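Local coordinates for protein (hdlp (histone deacetylase-like protein)) (Aquifex aeolicus, PDB 1C3P) that probably removes acetyl groups from acetylated lysine side chains, as a zinc-binding bacterial relative of the histone deacetylases with an arginase-like alpha/beta fold, at residues L302-T307 against L351-R356; L260-L265 against R344-E349. One frame throughout, in Å; residues are numbered along the deposited sequence.

Contact 1. Residues L302-T307 against L351-R356; sequences LARAWT and LKDPWR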
loop_
_atom_site.group_PDB
_atom_site.type_symbol
_atom_site.label_atom_id
_atom_site.label_comp_id
_atom_site.label_asym_id
_atom_site.label_seq_id
_atom_site.Cartn_x
_atom_site.Cartn_y
_atom_site.Cartn_z
ATOM N N LEU A 302 8.400 6.164 -6.518
ATOM C CA LEU A 302 6.957 6.080 -6.446
ATOM C C LEU A 302 6.317 6.421 -7.782
ATOM O O LEU A 302 5.544 5.639 -8.318
ATOM C CB LEU A 302 6.464 7.030 -5.345
ATOM C CG LEU A 302 4.985 7.336 -5.092
ATOM C CD1 LEU A 302 4.858 8.079 -3.771
ATOM C CD2 LEU A 302 4.405 8.176 -6.210
ATOM N N ALA A 303 6.659 7.586 -8.327
ATOM C CA ALA A 303 6.070 8.024 -9.583
ATOM C C ALA A 303 6.277 7.085 -10.750
ATOM O O ALA A 303 5.333 6.779 -11.481
ATOM C CB ALA A 303 6.578 9.409 -9.943
ATOM N N ARG A 304 7.504 6.617 -10.951
ATOM C CA ARG A 304 7.746 5.743 -12.079
ATOM C C ARG A 304 7.108 4.371 -11.908
ATOM O O ARG A 304 6.548 3.819 -12.856
ATOM C CB ARG A 304 9.263 5.572 -12.331
ATOM C CG ARG A 304 10.049 6.851 -12.694
ATOM C CD ARG A 304 11.488 6.476 -13.127
ATOM N NE ARG A 304 12.075 5.547 -12.175
ATOM C CZ ARG A 304 13.044 4.677 -12.443
ATOM N NH1 ARG A 304 13.580 4.587 -13.662
ATOM N NH2 ARG A 304 13.461 3.868 -11.482
ATOM N N ALA A 305 7.177 3.824 -10.696
ATOM C CA ALA A 305 6.628 2.495 -10.455
ATOM C C ALA A 305 5.120 2.429 -10.591
ATOM O O ALA A 305 4.594 1.521 -11.235
ATOM C CB ALA A 305 7.078 1.976 -9.057
ATOM N N TRP A 306 4.405 3.372 -9.986
ATOM C CA TRP A 306 2.962 3.343 -10.131
ATOM C C TRP A 306 2.585 3.659 -11.563
ATOM O O TRP A 306 1.527 3.247 -12.032
ATOM C CB TRP A 306 2.273 4.310 -9.170
ATOM C CG TRP A 306 2.133 3.734 -7.779
ATOM C CD1 TRP A 306 2.201 2.419 -7.430
ATOM C CD2 TRP A 306 1.834 4.453 -6.580
ATOM N NE1 TRP A 306 1.961 2.270 -6.083
ATOM C CE2 TRP A 306 1.732 3.504 -5.539
ATOM C CE3 TRP A 306 1.640 5.810 -6.283
ATOM C CZ2 TRP A 306 1.444 3.872 -4.218
ATOM C CZ3 TRP A 306 1.355 6.177 -4.974
ATOM C CH2 TRP A 306 1.259 5.205 -3.955
ATOM N N THR A 307 3.441 4.393 -12.263
ATOM C CA THR A 307 3.139 4.691 -13.655
ATOM C C THR A 307 3.150 3.368 -14.422
ATOM O O THR A 307 2.296 3.144 -15.275
ATOM C CB THR A 307 4.143 5.719 -14.241
ATOM O OG1 THR A 307 3.851 7.011 -13.688
ATOM C CG2 THR A 307 4.043 5.785 -15.764
ATOM N N LEU A 351 11.959 5.274 -17.687
ATOM C CA LEU A 351 10.810 4.974 -16.860
ATOM C C LEU A 351 11.030 3.636 -16.149
ATOM O O LEU A 351 10.784 3.508 -14.947
ATOM C CB LEU A 351 9.548 4.926 -17.730
ATOM C CG LEU A 351 8.217 5.090 -16.998
ATOM C CD1 LEU A 351 7.088 5.179 -18.004
ATOM C CD2 LEU A 351 7.997 3.941 -16.042
ATOM N N LYS A 352 11.508 2.646 -16.893
ATOM C CA LYS A 352 11.758 1.311 -16.347
ATOM C C LYS A 352 13.215 1.155 -15.949
ATOM O O LYS A 352 14.097 1.559 -16.694
ATOM C CB LYS A 352 11.417 0.257 -17.404
ATOM C CG LYS A 352 9.939 0.153 -17.716
ATOM C CD LYS A 352 9.658 -0.580 -19.027
ATOM C CE LYS A 352 10.198 -1.992 -19.056
ATOM N NZ LYS A 352 9.891 -2.638 -20.370
ATOM N N ASP A 353 13.493 0.610 -14.768
ATOM C CA ASP A 353 14.897 0.400 -14.447
ATOM C C ASP A 353 15.282 -1.015 -14.870
ATOM O O ASP A 353 14.420 -1.842 -15.166
ATOM C CB ASP A 353 15.220 0.655 -12.961
ATOM C CG ASP A 353 14.219 0.051 -12.014
ATOM O OD1 ASP A 353 13.169 0.678 -11.773
ATOM O OD2 ASP A 353 14.485 -1.053 -11.504
ATOM N N PRO A 354 16.584 -1.296 -14.972
ATOM C CA PRO A 354 17.039 -2.630 -15.367
ATOM C C PRO A 354 16.697 -3.633 -14.279
ATOM O O PRO A 354 16.507 -3.260 -13.122
ATOM C CB PRO A 354 18.548 -2.441 -15.490
ATOM C CG PRO A 354 18.816 -1.434 -14.395
ATOM C CD PRO A 354 17.745 -0.417 -14.756
ATOM N N TRP A 355 16.606 -4.902 -14.643
ATOM C CA TRP A 355 16.331 -5.900 -13.625
ATOM C C TRP A 355 17.425 -5.854 -12.577
ATOM O O TRP A 355 18.540 -5.414 -12.860
ATOM C CB TRP A 355 16.261 -7.296 -14.227
ATOM C CG TRP A 355 14.947 -7.562 -14.833
ATOM C CD1 TRP A 355 14.516 -7.198 -16.078
ATOM C CD2 TRP A 355 13.833 -8.161 -14.178
ATOM N NE1 TRP A 355 13.190 -7.538 -16.234
ATOM C CE2 TRP A 355 12.748 -8.130 -15.079
ATOM C CE3 TRP A 355 13.643 -8.721 -12.912
ATOM C CZ2 TRP A 355 11.493 -8.639 -14.752
ATOM C CZ3 TRP A 355 12.400 -9.224 -12.588
ATOM C CH2 TRP A 355 11.341 -9.180 -13.503
ATOM N N ARG A 356 17.090 -6.296 -11.367
ATOM C CA ARG A 356 18.025 -6.321 -10.248
ATOM C C ARG A 356 17.873 -7.679 -9.582
ATOM O O ARG A 356 17.437 -7.787 -8.437
ATOM C CB ARG A 356 17.699 -5.188 -9.265
ATOM C CG ARG A 356 17.870 -3.805 -9.887
ATOM C CD ARG A 356 17.246 -2.677 -9.089
ATOM N NE ARG A 356 17.467 -1.406 -9.777
ATOM C CZ ARG A 356 16.877 -0.260 -9.458
ATOM N NH1 ARG A 356 16.015 -0.210 -8.448
ATOM N NH2 ARG A 356 17.157 0.839 -10.150
#

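Contact 2. Residues L260-L265 against R344-E349; sequences LLEDYL and RSYMLE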
loop_
_atom_site.group_PDB
_atom_site.type_symbol
_atom_site.label_atom_id
_atom_site.label_comp_id
_atom_site.label_asym_id
_atom_site.label_seq_id
_atom_site.Cartn_x
_atom_site.Cartn_y
_atom_site.Cartn_z
ATOM N N LEU A 260 11.337 -1.006 -3.435
ATOM C CA LEU A 260 12.367 -0.621 -4.399
ATOM C C LEU A 260 13.706 -0.203 -3.798
ATOM O O LEU A 260 13.787 0.380 -2.708
ATOM C CB LEU A 260 11.853 0.515 -5.302
ATOM C CG LEU A 260 10.576 0.221 -6.094
ATOM C CD1 LEU A 260 10.009 1.517 -6.678
ATOM C CD2 LEU A 260 10.856 -0.806 -7.160
ATOM N N LEU A 261 14.765 -0.503 -4.538
ATOM C CA LEU A 261 16.128 -0.165 -4.134
ATOM C C LEU A 261 16.280 1.294 -3.694
ATOM O O LEU A 261 16.927 1.581 -2.684
ATOM C CB LEU A 261 17.085 -0.461 -5.295
ATOM C CG LEU A 261 18.532 0.024 -5.157
ATOM C CD1 LEU A 261 19.144 -0.540 -3.893
ATOM C CD2 LEU A 261 19.334 -0.402 -6.378
ATOM N N GLU A 262 15.662 2.213 -4.428
ATOM C CA GLU A 262 15.774 3.632 -4.109
ATOM C C GLU A 262 15.043 4.115 -2.864
ATOM O O GLU A 262 15.259 5.247 -2.420
ATOM C CB GLU A 262 15.337 4.478 -5.303
ATOM C CG GLU A 262 16.273 4.382 -6.482
ATOM C CD GLU A 262 15.938 3.241 -7.403
ATOM O OE1 GLU A 262 15.116 2.371 -7.029
ATOM O OE2 GLU A 262 16.515 3.211 -8.504
ATOM N N ASP A 263 14.186 3.276 -2.289
ATOM C CA ASP A 263 13.457 3.680 -1.096
ATOM C C ASP A 263 14.234 3.170 0.108
ATOM O O ASP A 263 14.410 1.958 0.311
ATOM C CB ASP A 263 12.023 3.139 -1.150
ATOM C CG ASP A 263 11.128 3.747 -0.088
ATOM O OD1 ASP A 263 9.921 3.876 -0.359
ATOM O OD2 ASP A 263 11.619 4.085 1.014
ATOM N N TYR A 264 14.711 4.123 0.894
ATOM C CA TYR A 264 15.532 3.824 2.050
ATOM C C TYR A 264 14.743 3.247 3.208
ATOM O O TYR A 264 15.328 2.704 4.136
ATOM C CB TYR A 264 16.311 5.085 2.482
ATOM C CG TYR A 264 15.554 6.086 3.330
ATOM C CD1 TYR A 264 15.243 5.804 4.669
ATOM C CD2 TYR A 264 15.162 7.320 2.811
ATOM C CE1 TYR A 264 14.567 6.723 5.467
ATOM C CE2 TYR A 264 14.480 8.253 3.605
ATOM C CZ TYR A 264 14.187 7.945 4.932
ATOM O OH TYR A 264 13.511 8.850 5.722
ATOM N N LEU A 265 13.421 3.352 3.167
ATOM C CA LEU A 265 12.650 2.784 4.255
ATOM C C LEU A 265 12.556 1.264 4.199
ATOM O O LEU A 265 11.899 0.655 5.037
ATOM C CB LEU A 265 11.264 3.421 4.358
ATOM C CG LEU A 265 11.349 4.804 5.013
ATOM C CD1 LEU A 265 9.955 5.333 5.312
ATOM C CD2 LEU A 265 12.126 4.691 6.316
ATOM N N ARG A 344 20.633 9.767 -7.758
ATOM C CA ARG A 344 19.508 9.033 -8.299
ATOM C C ARG A 344 19.018 9.670 -9.585
ATOM O O ARG A 344 17.969 9.297 -10.091
ATOM C CB ARG A 344 18.373 9.006 -7.283
ATOM C CG ARG A 344 18.660 8.229 -6.025
ATOM C CD ARG A 344 18.998 6.774 -6.316
ATOM N NE ARG A 344 19.239 6.074 -5.059
ATOM C CZ ARG A 344 19.786 4.870 -4.949
ATOM N NH1 ARG A 344 20.165 4.192 -6.027
ATOM N NH2 ARG A 344 19.984 4.356 -3.742
ATOM N N SER A 345 19.782 10.620 -10.120
ATOM C CA SER A 345 19.381 11.320 -11.341
ATOM C C SER A 345 19.174 10.408 -12.550
ATOM O O SER A 345 18.494 10.787 -13.509
ATOM C CB SER A 345 20.407 12.391 -11.696
ATOM O OG SER A 345 21.644 11.779 -11.988
ATOM N N TYR A 346 19.768 9.219 -12.522
ATOM C CA TYR A 346 19.616 8.268 -13.620
ATOM C C TYR A 346 18.150 7.843 -13.748
ATOM O O TYR A 346 17.709 7.396 -14.805
ATOM C CB TYR A 346 20.470 7.033 -13.343
ATOM C CG TYR A 346 20.025 6.261 -12.108
ATOM C CD1 TYR A 346 19.022 5.288 -12.183
ATOM C CD2 TYR A 346 20.596 6.527 -10.864
ATOM C CE1 TYR A 346 18.600 4.586 -11.036
ATOM C CE2 TYR A 346 20.182 5.837 -9.711
ATOM C CZ TYR A 346 19.188 4.871 -9.806
ATOM O OH TYR A 346 18.793 4.191 -8.669
ATOM N N MET A 347 17.399 7.968 -12.658
ATOM C CA MET A 347 15.987 7.582 -12.662
ATOM C C MET A 347 15.176 8.472 -13.577
ATOM O O MET A 347 14.113 8.067 -14.065
ATOM C CB MET A 347 15.410 7.656 -11.244
ATOM C CG MET A 347 16.049 6.688 -10.270
ATOM S SD MET A 347 15.390 6.895 -8.573
ATOM C CE MET A 347 15.683 8.498 -8.260
ATOM N N LEU A 348 15.691 9.680 -13.814
ATOM C CA LEU A 348 15.029 10.667 -14.672
ATOM C C LEU A 348 15.260 10.354 -16.147
ATOM O O LEU A 348 14.600 10.914 -17.024
ATOM C CB LEU A 348 15.574 12.076 -14.389
ATOM C CG LEU A 348 15.567 12.673 -12.982
ATOM C CD1 LEU A 348 16.263 14.039 -13.015
ATOM C CD2 LEU A 348 14.136 12.802 -12.465
ATOM N N GLU A 349 16.197 9.451 -16.411
ATOM C CA GLU A 349 16.561 9.082 -17.773
ATOM C C GLU A 349 15.789 7.917 -18.393
ATOM O O GLU A 349 15.956 7.613 -19.575
ATOM C CB GLU A 349 18.063 8.783 -17.820
ATOM C CG GLU A 349 18.937 9.939 -17.381
ATOM C CD GLU A 349 18.704 11.188 -18.208
ATOM O OE1 GLU A 349 18.513 11.052 -19.434
ATOM O OE2 GLU A 349 18.732 12.300 -17.646
HETATM O O HOH W 1 17.465 6.602 -2.894
#

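Contact 1. Residues L302-T307 against L351-R356
The side chain of Arg-304, on helix 299-314, wraps past the backbone of Leu-351 in the loop beside it. The carbonyl oxygen of Leu-351 rests against the arginine from CB to NH1, 3.6 Å from CD, and lies over one face of the guanidinium. Although NH1 comes within 3.3 Å of that oxygen, the angle is too poor for a hydrogen bond; NH1 is used instead by the carbonyl of Thr-350, one residue earlier. A bend at chi3 (-48°) turns the guanidinium along the loop toward Asp-353, whose OD1 makes a salt bridge with NH2 at 3.2 Å. The carboxylate's position is less certain than the rest, but its OD2 also accepts from the backbone N of Asn-272.

The nonpolar part of the contact is tightly packed around Leu-351. With CG anti to the backbone N (chi1 -160°), its branch reaches back to the helix: CD2 sits 3.5 Å from the carbonyl oxygen of Arg-304, and CD1 meets CG2 of Thr-307 at 3.8 Å. The threonine hydroxyl is occupied by its own helix, donating to the carbonyl oxygen of Ala-303 one turn back (OG1 to O, 2.7 Å), leaving the methyl to face the leucine. By contrast, Lys-352 is exposed and its CB points away from the helix.

Helix 299-314, which follows strand 290-292 of the parallel sheet, also packs on helix 28-37, through Ala-303, Trp-306 and Thr-307, while helix 272-286 borders Arg-304 and Trp-355.

Contact 2. Residues L260-L265 against R344-E349
Glu-262 extends from a type I beta turn, Leu-260 to Asp-263, into a group formed by Arg-344, Tyr-346 and Met-347 in and just before the 3-10 segment 345-348. The turn belongs to the loop after strand 250-254 of the histone deacetylase fold; this loop also carries the zinc ligand Asp-258, whose side chain is about 10 Å from that of Glu-262. Asp-263, the last residue of that turn, opens an Asx turn: its OD2 accepts from the backbone N of Leu-265 at 2.9 Å.

Followed outward, Glu-262 changes character atom by atom. CB points at the opposite segment and skirts the sulfur of Met-347. CG comes closer to that sulfur, 3.4 Å from SD, and lies over one face of the Arg-344 guanidinium, offset toward its rim, so the methylene is held between a thioether and a flat cation. The chain then bends at chi2 (88°), which brings CD and OE2 round to the tyrosine. OE2 accepts from Tyr-346 OH, near the plane of the ring, over a very short 2.5 Å; carboxylate and ring are turned 35° apart.

The phenol is gripped twice, since Arg-344 NH1 donates to the same OH at 3.0 Å with a rather bent N-H...O angle of 136°. Arg-344 makes no ion pair with Glu-262 itself; the charge of OE2 is met by NH2 of Arg-356. Two cations near the carboxylate would be expected to favour its ionised form.

A single water ties the arginine to the turn's backbone: it donates to Glu-262 O at 2.6 Å and accepts from Arg-344 NE at 2.8 Å.

How the contacts relate
The two contacts lie side by side, their centres 9 Å apart, and share the long loop between helices 324-332 and 362-372, which supplies both 344-349 and 351-356. Contact 1 presses that loop on a helix and is the more buried; contact 2 joins loop to loop and is only partly buried. Their chemistry follows: aliphatic packing and a lengthwise arginine with a salt bridge at its tip in the first, a short phenol-carboxylate bond and a water bridge in the second. Arg-356 couples them, pairing, less surely, with Asp-353 by charge alone and with Glu-262 in contact 2, NH2 to OE2 at 3.0 Å. Ala-305 of the helix also packs on Leu-260, CB to CD1 at 3.8 Å.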